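Long-range contacts in muconate lactonizing enzyme (Corynebacterium glutamicum, PDB 3I4K), which belongs to the enolase superfamily, pairing an N-terminal alpha/beta capping domain with a TIM-barrel-like domain that carries a magnesium site: residues A[32-37]-A[52-57]; A[59-64]-A[250-255]; A[273-278]-A[300-305]. All coordinates share one frame; numbering follows the deposited sequence.

Overall arrangement
The three contacts lie close together near one magnesium site, their centres 11 to 14 Å apart: contacts 2 and 3 reach it, and the side chain of P56 in contact 1 stays about 7 Å from the ion, nearest atoms. Contact 1 belongs to the N-terminal domain, contact 3 to the barrel, and contact 2 brings the two domains together beside the metal. D251 of contact 2 binds magnesium with D200 and E226, and its OD1 forms a 2.8 Å salt bridge with NZ of K278 in contact 3. From contact 1, P56 CG packs 3.5 Å from W61 CD1 of contact 2, while Q34 NE2 probably hydrogen-bonds L305 O of contact 3 at 2.7 Å. Acetic acid, probably from crystallisation, occupies the shared pocket.

Contact 1: A[32-37]-A[52-57]; sequences TEQHIL and EGVVPG
L37 and G53 form an antiparallel hydrogen-bonded pair: L37 N donates to G53 O at 2.8 Å and G53 N returns a bond to L37 O at 2.7 Å. End to end, 34-37 and 52-57 run 145° apart, and toward G57 the second segment becomes loop, with an inverse gamma turn centred on P56. Here the side chain of Q34 takes over the bridging. Its chain, bent at chi2 (66°), sets the amide against the loop, where OE1 accepts from G57 N (3.3 Å) on a lone pair in the carbonyl plane. The same oxygen also takes the backbone N-H of H35. NE2 gives a weak bond to V55 O, but its stronger partner is L305 O in the barrel domain. The strands 30-43 and 48-53 make a beta hairpin of the three-stranded antiparallel sheet in the N-terminal domain of the enolase superfamily. V54 CG2 lies 3.2 Å from Q34 NE2, the two side chains crossing at about a right angle. G57 O sits at the edge of the H35 ring, near its plane, 3.0 Å from CD2, while ND1 is bonded to D17. I36 CG2 crosses the end of E52, 3.5 Å from CD, whose carboxylate is held by Y340, G307 and G310.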
loop_
_atom_site.group_PDB
_atom_site.type_symbol
_atom_site.label_atom_id
_atom_site.label_comp_id
_atom_site.label_asym_id
_atom_site.label_seq_id
_atom_site.Cartn_x
_atom_site.Cartn_y
_atom_site.Cartn_z
ATOM N N THR A 32 16.042 27.715 -15.507
ATOM C CA THR A 32 15.812 28.111 -16.887
ATOM C C THR A 32 15.767 26.807 -17.669
ATOM O O THR A 32 15.432 26.779 -18.853
ATOM C CB THR A 32 16.937 29.024 -17.403
ATOM O OG1 THR A 32 18.207 28.390 -17.200
ATOM C CG2 THR A 32 16.912 30.353 -16.661
ATOM N N GLU A 33 16.094 25.721 -16.967
ATOM C CA GLU A 33 16.082 24.376 -17.527
ATOM C C GLU A 33 15.971 23.325 -16.416
ATOM O O GLU A 33 16.416 23.548 -15.285
ATOM C CB GLU A 33 17.353 24.135 -18.341
ATOM C CG GLU A 33 18.632 24.321 -17.555
ATOM C CD GLU A 33 19.871 24.035 -18.383
ATOM O OE1 GLU A 33 20.990 24.089 -17.828
ATOM O OE2 GLU A 33 19.727 23.753 -19.592
ATOM N N GLN A 34 15.377 22.180 -16.731
ATOM C CA GLN A 34 15.245 21.123 -15.743
ATOM C C GLN A 34 16.331 20.091 -15.991
ATOM O O GLN A 34 16.736 19.862 -17.133
ATOM C CB GLN A 34 13.861 20.468 -15.821
ATOM C CG GLN A 34 13.679 19.255 -14.900
ATOM C CD GLN A 34 13.715 19.604 -13.412
ATOM O OE1 GLN A 34 14.630 20.280 -12.939
ATOM N NE2 GLN A 34 12.720 19.126 -12.667
ATOM N N HIS A 35 16.814 19.490 -14.911
ATOM C CA HIS A 35 17.852 18.477 -14.983
ATOM C C HIS A 35 17.180 17.161 -14.647
ATOM O O HIS A 35 16.555 17.011 -13.596
ATOM C CB HIS A 35 18.957 18.790 -13.976
ATOM C CG HIS A 35 19.358 20.231 -13.966
ATOM N ND1 HIS A 35 19.857 20.871 -15.079
ATOM C CD2 HIS A 35 19.278 21.173 -12.995
ATOM C CE1 HIS A 35 20.065 22.145 -14.796
ATOM N NE2 HIS A 35 19.720 22.353 -13.539
ATOM N N ILE A 36 17.316 16.202 -15.549
ATOM C CA ILE A 36 16.684 14.917 -15.370
ATOM C C ILE A 36 17.663 13.767 -15.511
ATOM O O ILE A 36 18.427 13.704 -16.473
ATOM C CB ILE A 36 15.560 14.760 -16.409
ATOM C CG1 ILE A 36 14.605 15.951 -16.290
ATOM C CG2 ILE A 36 14.840 13.433 -16.224
ATOM C CD1 ILE A 36 13.553 16.026 -17.368
ATOM N N LEU A 37 17.659 12.866 -14.537
ATOM C CA LEU A 37 18.517 11.698 -14.619
ATOM C C LEU A 37 17.649 10.606 -15.222
ATOM O O LEU A 37 16.893 9.947 -14.506
ATOM C CB LEU A 37 18.992 11.237 -13.244
ATOM C CG LEU A 37 19.864 9.981 -13.374
ATOM C CD1 LEU A 37 21.211 10.379 -13.980
ATOM C CD2 LEU A 37 20.062 9.308 -12.021
ATOM N N GLU A 52 12.863 8.348 -14.046
ATOM C CA GLU A 52 13.533 9.634 -13.856
ATOM C C GLU A 52 14.072 9.946 -12.460
ATOM O O GLU A 52 13.375 9.789 -11.458
ATOM C CB GLU A 52 12.599 10.777 -14.268
ATOM C CG GLU A 52 12.441 10.975 -15.776
ATOM C CD GLU A 52 11.608 12.194 -16.116
ATOM O OE1 GLU A 52 11.470 13.081 -15.251
ATOM O OE2 GLU A 52 11.100 12.283 -17.249
ATOM N N GLY A 53 15.326 10.392 -12.410
ATOM C CA GLY A 53 15.935 10.811 -11.158
ATOM C C GLY A 53 15.842 12.323 -11.284
ATOM O O GLY A 53 16.682 12.947 -11.935
ATOM N N VAL A 54 14.826 12.923 -10.666
ATOM C CA VAL A 54 14.613 14.356 -10.810
ATOM C C VAL A 54 14.043 15.091 -9.590
ATOM O O VAL A 54 13.145 14.587 -8.918
ATOM C CB VAL A 54 13.665 14.593 -12.015
ATOM C CG1 VAL A 54 12.365 13.813 -11.806
ATOM C CG2 VAL A 54 13.376 16.067 -12.194
ATOM N N VAL A 55 14.582 16.282 -9.326
ATOM C CA VAL A 55 14.144 17.147 -8.229
ATOM C C VAL A 55 13.781 18.497 -8.844
ATOM O O VAL A 55 14.182 18.797 -9.963
ATOM C CB VAL A 55 15.251 17.374 -7.175
ATOM C CG1 VAL A 55 15.538 16.082 -6.432
ATOM C CG2 VAL A 55 16.519 17.910 -7.847
ATOM N N PRO A 56 13.024 19.333 -8.116
ATOM C CA PRO A 56 12.615 20.648 -8.621
ATOM C C PRO A 56 13.748 21.646 -8.823
ATOM O O PRO A 56 13.967 22.510 -7.970
ATOM C CB PRO A 56 11.626 21.141 -7.556
ATOM C CG PRO A 56 11.170 19.886 -6.882
ATOM C CD PRO A 56 12.421 19.078 -6.797
ATOM N N GLY A 57 14.466 21.533 -9.940
ATOM C CA GLY A 57 15.545 22.474 -10.218
ATOM C C GLY A 57 16.947 22.123 -9.740
ATOM O O GLY A 57 17.891 22.109 -10.539
#

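Contact 2: A[59-64]-A[250-255]. With MG (magnesium ion), chain J; ACY (acetic acid), chain I.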
loop_
_atom_site.group_PDB
_atom_site.type_symbol
_atom_site.label_atom_id
_atom_site.label_comp_id
_atom_site.label_asym_id
_atom_site.label_seq_id
_atom_site.Cartn_x
_atom_site.Cartn_y
_atom_site.Cartn_z
ATOM N N PRO A 59 19.590 20.818 -5.880
ATOM C CA PRO A 59 19.652 20.288 -4.516
ATOM C C PRO A 59 19.131 21.225 -3.426
ATOM O O PRO A 59 19.133 20.866 -2.250
ATOM C CB PRO A 59 21.130 19.949 -4.351
ATOM C CG PRO A 59 21.801 21.006 -5.196
ATOM C CD PRO A 59 20.943 21.016 -6.433
ATOM N N TRP A 60 18.670 22.414 -3.807
ATOM C CA TRP A 60 18.148 23.368 -2.827
ATOM C C TRP A 60 16.854 22.828 -2.216
ATOM O O TRP A 60 16.501 23.157 -1.082
ATOM C CB TRP A 60 17.844 24.719 -3.486
ATOM C CG TRP A 60 16.721 24.631 -4.490
ATOM C CD1 TRP A 60 16.821 24.270 -5.806
ATOM C CD2 TRP A 60 15.317 24.782 -4.223
ATOM N NE1 TRP A 60 15.569 24.178 -6.372
ATOM C CE2 TRP A 60 14.629 24.487 -5.424
ATOM C CE3 TRP A 60 14.575 25.131 -3.083
ATOM C CZ2 TRP A 60 13.234 24.528 -5.518
ATOM C CZ3 TRP A 60 13.187 25.172 -3.176
ATOM C CH2 TRP A 60 12.531 24.871 -4.388
ATOM N N TRP A 61 16.138 22.005 -2.977
ATOM C CA TRP A 61 14.872 21.457 -2.501
ATOM C C TRP A 61 15.060 20.458 -1.354
ATOM O O TRP A 61 14.460 20.615 -0.296
ATOM C CB TRP A 61 14.111 20.783 -3.654
ATOM C CG TRP A 61 12.643 20.587 -3.360
ATOM C CD1 TRP A 61 11.613 21.397 -3.745
ATOM C CD2 TRP A 61 12.057 19.539 -2.575
ATOM N NE1 TRP A 61 10.421 20.916 -3.251
ATOM C CE2 TRP A 61 10.665 19.780 -2.530
ATOM C CE3 TRP A 61 12.572 18.423 -1.904
ATOM C CZ2 TRP A 61 9.778 18.942 -1.839
ATOM C CZ3 TRP A 61 11.691 17.588 -1.214
ATOM C CH2 TRP A 61 10.307 17.855 -1.190
ATOM N N GLY A 62 15.906 19.450 -1.549
ATOM C CA GLY A 62 16.092 18.461 -0.502
ATOM C C GLY A 62 17.457 17.837 -0.328
ATOM O O GLY A 62 17.604 16.904 0.463
ATOM N N GLY A 63 18.460 18.315 -1.060
ATOM C CA GLY A 63 19.792 17.753 -0.895
ATOM C C GLY A 63 20.250 16.757 -1.940
ATOM O O GLY A 63 21.419 16.355 -1.957
ATOM N N GLU A 64 19.336 16.335 -2.803
ATOM C CA GLU A 64 19.697 15.408 -3.863
ATOM C C GLU A 64 19.691 16.147 -5.182
ATOM O O GLU A 64 18.902 17.070 -5.378
ATOM C CB GLU A 64 18.707 14.251 -3.940
ATOM C CG GLU A 64 18.999 13.141 -2.956
ATOM C CD GLU A 64 18.094 11.954 -3.171
ATOM O OE1 GLU A 64 17.049 11.855 -2.472
ATOM O OE2 GLU A 64 18.433 11.131 -4.055
ATOM N N ALA A 250 1.366 19.293 3.125
ATOM C CA ALA A 250 2.741 18.954 3.473
ATOM C C ALA A 250 3.459 18.445 2.235
ATOM O O ALA A 250 2.915 17.632 1.490
ATOM C CB ALA A 250 2.761 17.883 4.575
ATOM N N ASP A 251 4.670 18.945 2.011
ATOM C CA ASP A 251 5.475 18.533 0.875
ATOM C C ASP A 251 6.841 18.088 1.384
ATOM O O ASP A 251 7.075 16.897 1.536
ATOM C CB ASP A 251 5.619 19.687 -0.126
ATOM C CG ASP A 251 6.247 19.249 -1.444
ATOM O OD1 ASP A 251 6.692 18.081 -1.544
ATOM O OD2 ASP A 251 6.302 20.087 -2.372
ATOM N N GLU A 252 7.744 19.026 1.679
ATOM C CA GLU A 252 9.054 18.603 2.169
ATOM C C GLU A 252 8.964 17.865 3.498
ATOM O O GLU A 252 9.874 17.123 3.847
ATOM C CB GLU A 252 10.053 19.770 2.283
ATOM C CG GLU A 252 9.487 21.170 2.168
ATOM C CD GLU A 252 9.167 21.597 0.744
ATOM O OE1 GLU A 252 10.023 22.206 0.065
ATOM O OE2 GLU A 252 8.042 21.328 0.307
ATOM N N SER A 253 7.879 18.062 4.244
ATOM C CA SER A 253 7.718 17.357 5.512
ATOM C C SER A 253 7.417 15.871 5.303
ATOM O O SER A 253 7.605 15.072 6.219
ATOM C CB SER A 253 6.569 17.951 6.341
ATOM O OG SER A 253 6.894 19.222 6.868
ATOM N N VAL A 254 6.944 15.493 4.118
ATOM C CA VAL A 254 6.605 14.088 3.880
ATOM C C VAL A 254 7.245 13.441 2.656
ATOM O O VAL A 254 6.812 13.665 1.537
ATOM C CB VAL A 254 5.060 13.881 3.752
ATOM C CG1 VAL A 254 4.747 12.400 3.467
ATOM C CG2 VAL A 254 4.351 14.332 5.036
ATOM N N TRP A 255 8.267 12.625 2.892
ATOM C CA TRP A 255 8.951 11.887 1.828
ATOM C C TRP A 255 8.681 10.383 2.042
ATOM O O TRP A 255 8.429 9.636 1.094
ATOM C CB TRP A 255 10.470 12.048 1.915
ATOM C CG TRP A 255 11.083 13.377 1.642
ATOM C CD1 TRP A 255 10.669 14.592 2.096
ATOM C CD2 TRP A 255 12.362 13.590 1.029
ATOM N NE1 TRP A 255 11.625 15.553 1.822
ATOM C CE2 TRP A 255 12.674 14.960 1.167
ATOM C CE3 TRP A 255 13.280 12.748 0.384
ATOM C CZ2 TRP A 255 13.871 15.510 0.688
ATOM C CZ3 TRP A 255 14.474 13.295 -0.093
ATOM C CH2 TRP A 255 14.757 14.664 0.064
HETATM MG MG MG J . 5.973 21.977 -3.000
HETATM C C ACY I . 7.344 21.687 -5.229
HETATM O O ACY I . 7.962 21.953 -4.212
HETATM O OXT ACY I . 6.020 21.534 -5.187
HETATM C CH3 ACY I . 8.061 21.524 -6.545
HETATM O O HOH W 1 12.922 22.575 0.130
HETATM O O HOH W 2 6.621 22.656 -1.126
#
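D251 meets the benzo edge of the W61 indole, with OD1 3.2 Å from W61 CZ2 and the carboxylate turned 57° from the ring plane. Its other oxygen, OD2, binds magnesium at 2.0 Å, while OD1 pairs with K278; D200 and E226 complete the protein ligands of the metal. Acetic acid binds the metal through both oxygens, and W61 NE1 donates to its O atom at 2.8 Å in a fairly straight bond. The N-H reaches this ligand because chi1 (-162°) swings CG away from the backbone N. E252 follows, its bent chain bringing OE1 over one face of the W61 ring, 3.6 Å from NE1. A water bridges the same OE1 to W61 O. After the type I turn from D251 to V254, W255 presents CZ2 to W61 CZ3 at 3.6 Å, the two indoles running antiparallel past one another with planes 48° apart, an oblique pair. The W255 edge also meets G62 O and E64 OE1; the E64 carboxylate is bonded to A106 N through OE2. The loop between strand 48-53 and helix 66-81 thus meets the barrel loop between strand 247-250 and helix 257-266, with V254 packed on that helix and D251 beside A273 of strand 271-274.

Contact 3: A[273-278]-A[300-305]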
loop_
_atom_site.group_PDB
_atom_site.type_symbol
_atom_site.label_atom_id
_atom_site.label_comp_id
_atom_site.label_asym_id
_atom_site.label_seq_id
_atom_site.Cartn_x
_atom_site.Cartn_y
_atom_site.Cartn_z
ATOM N N ALA A 273 1.289 16.184 -0.376
ATOM C CA ALA A 273 1.760 16.279 -1.759
ATOM C C ALA A 273 2.500 14.985 -2.060
ATOM O O ALA A 273 3.660 14.827 -1.695
ATOM C CB ALA A 273 2.696 17.483 -1.917
ATOM N N LEU A 274 1.813 14.051 -2.710
ATOM C CA LEU A 274 2.395 12.759 -3.042
ATOM C C LEU A 274 3.073 12.791 -4.406
ATOM O O LEU A 274 2.454 13.113 -5.414
ATOM C CB LEU A 274 1.293 11.693 -2.962
ATOM C CG LEU A 274 1.226 10.315 -3.625
ATOM C CD1 LEU A 274 2.580 9.780 -4.044
ATOM C CD2 LEU A 274 0.533 9.384 -2.634
ATOM N N LYS A 275 4.364 12.475 -4.415
ATOM C CA LYS A 275 5.161 12.472 -5.636
ATOM C C LYS A 275 5.909 11.145 -5.701
ATOM O O LYS A 275 6.658 10.799 -4.778
ATOM C CB LYS A 275 6.177 13.617 -5.607
ATOM C CG LYS A 275 5.597 14.976 -5.265
ATOM C CD LYS A 275 6.690 16.051 -5.260
ATOM C CE LYS A 275 6.119 17.420 -4.895
ATOM N NZ LYS A 275 7.172 18.444 -4.689
ATOM N N THR A 276 5.713 10.408 -6.788
ATOM C CA THR A 276 6.364 9.117 -6.952
ATOM C C THR A 276 7.883 9.228 -6.895
ATOM O O THR A 276 8.568 8.300 -6.470
ATOM C CB THR A 276 5.920 8.454 -8.276
ATOM O OG1 THR A 276 6.158 9.353 -9.375
ATOM C CG2 THR A 276 4.430 8.130 -8.217
ATOM N N THR A 277 8.407 10.379 -7.297
ATOM C CA THR A 277 9.847 10.592 -7.275
ATOM C C THR A 277 10.382 10.805 -5.856
ATOM O O THR A 277 11.326 10.129 -5.426
ATOM C CB THR A 277 10.244 11.797 -8.165
ATOM O OG1 THR A 277 9.352 12.896 -7.930
ATOM C CG2 THR A 277 10.175 11.405 -9.645
ATOM N N LYS A 278 9.763 11.731 -5.131
ATOM C CA LYS A 278 10.166 12.049 -3.768
ATOM C C LYS A 278 9.996 10.883 -2.789
ATOM O O LYS A 278 10.756 10.770 -1.834
ATOM C CB LYS A 278 9.374 13.254 -3.260
ATOM C CG LYS A 278 9.605 13.600 -1.780
ATOM C CD LYS A 278 8.659 14.721 -1.309
ATOM C CE LYS A 278 7.187 14.356 -1.537
ATOM N NZ LYS A 278 6.248 15.360 -0.940
ATOM N N HIS A 300 -2.596 14.664 -2.984
ATOM C CA HIS A 300 -2.571 15.468 -4.205
ATOM C C HIS A 300 -1.539 14.827 -5.137
ATOM O O HIS A 300 -0.480 14.385 -4.683
ATOM C CB HIS A 300 -2.146 16.896 -3.855
ATOM C CG HIS A 300 -2.122 17.840 -5.024
ATOM N ND1 HIS A 300 -3.267 18.293 -5.642
ATOM C CD2 HIS A 300 -1.093 18.485 -5.626
ATOM C CE1 HIS A 300 -2.946 19.184 -6.566
ATOM N NE2 HIS A 300 -1.632 19.319 -6.575
ATOM N N GLY A 301 -1.848 14.747 -6.427
ATOM C CA GLY A 301 -0.892 14.182 -7.367
ATOM C C GLY A 301 0.152 15.257 -7.634
ATOM O O GLY A 301 0.100 15.938 -8.660
ATOM N N ALA A 302 1.101 15.407 -6.706
ATOM C CA ALA A 302 2.144 16.426 -6.806
ATOM C C ALA A 302 3.288 16.093 -7.766
ATOM O O ALA A 302 3.538 14.929 -8.101
ATOM C CB ALA A 302 2.707 16.738 -5.400
ATOM N N THR A 303 4.003 17.134 -8.173
ATOM C CA THR A 303 5.104 16.984 -9.113
ATOM C C THR A 303 6.408 17.578 -8.622
ATOM O O THR A 303 6.423 18.565 -7.881
ATOM C CB THR A 303 4.762 17.648 -10.469
ATOM O OG1 THR A 303 5.798 17.369 -11.411
ATOM C CG2 THR A 303 4.617 19.154 -10.317
ATOM N N SER A 304 7.501 16.943 -9.026
ATOM C CA SER A 304 8.836 17.406 -8.697
ATOM C C SER A 304 9.336 18.019 -10.004
ATOM O O SER A 304 10.546 18.134 -10.230
ATOM C CB SER A 304 9.727 16.229 -8.306
ATOM O OG SER A 304 9.348 15.707 -7.049
ATOM N N LEU A 305 8.377 18.411 -10.846
ATOM C CA LEU A 305 8.648 18.968 -12.168
ATOM C C LEU A 305 9.322 17.893 -13.008
ATOM O O LEU A 305 10.388 18.111 -13.593
ATOM C CB LEU A 305 9.539 20.211 -12.081
ATOM C CG LEU A 305 8.856 21.581 -12.003
ATOM C CD1 LEU A 305 7.348 21.463 -11.781
ATOM C CD2 LEU A 305 9.515 22.371 -10.882
HETATM O O HOH W 3 2.406 12.422 -7.971
HETATM O O HOH W 4 9.599 17.692 -5.270
#
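L274 N bonds to H300 O across the segments at 3.0 Å, in the carbonyl plane, and A302 N makes a weak bond to L274 O. A water lies within hydrogen-bonding distance of both L274 O and A302 O, near the strand ends. A second water accepts from K275 NZ and is hydrogen-bonded to S304 OG. K275 NZ also bonds to the metal ligand D251, whereas T277 OG1, 2.9 Å from S304 OG, has a further partner in E306. Within its own segment, K278 NZ curls back to donate to A273 O at 2.7 Å, nearly along the C=O axis. This lysine bends at chi3 (57°), returning its amino group from the loop to the strand end.

The backbone pairs A273 with H300 and L274 with G301 are parallel, within the beta-alpha-beta unit of strand 271-274, helix 282-294 and strand 298-301. This is the repeating architecture of the enolase-superfamily barrel, and the residues beyond the strand ends contribute to the metal-site surroundings; K275 comes within about 4 Å of the metal, nearest atoms. K275 extends its methylene chain past A302: CG touches A302 CB tightly, at 3.4 Å, and CE comes 3.2 Å from T303 O. Next to it, A273 CB meets A302 CB at 3.6 Å. S304 OG lies 3.2 Å from K275 CD, thus approaching both the lysine chain and T277. Farther out, L274 packs on S285 and A289 of helix 282-294, while Y105 of helix 104-121 touches T277, K278 and S304.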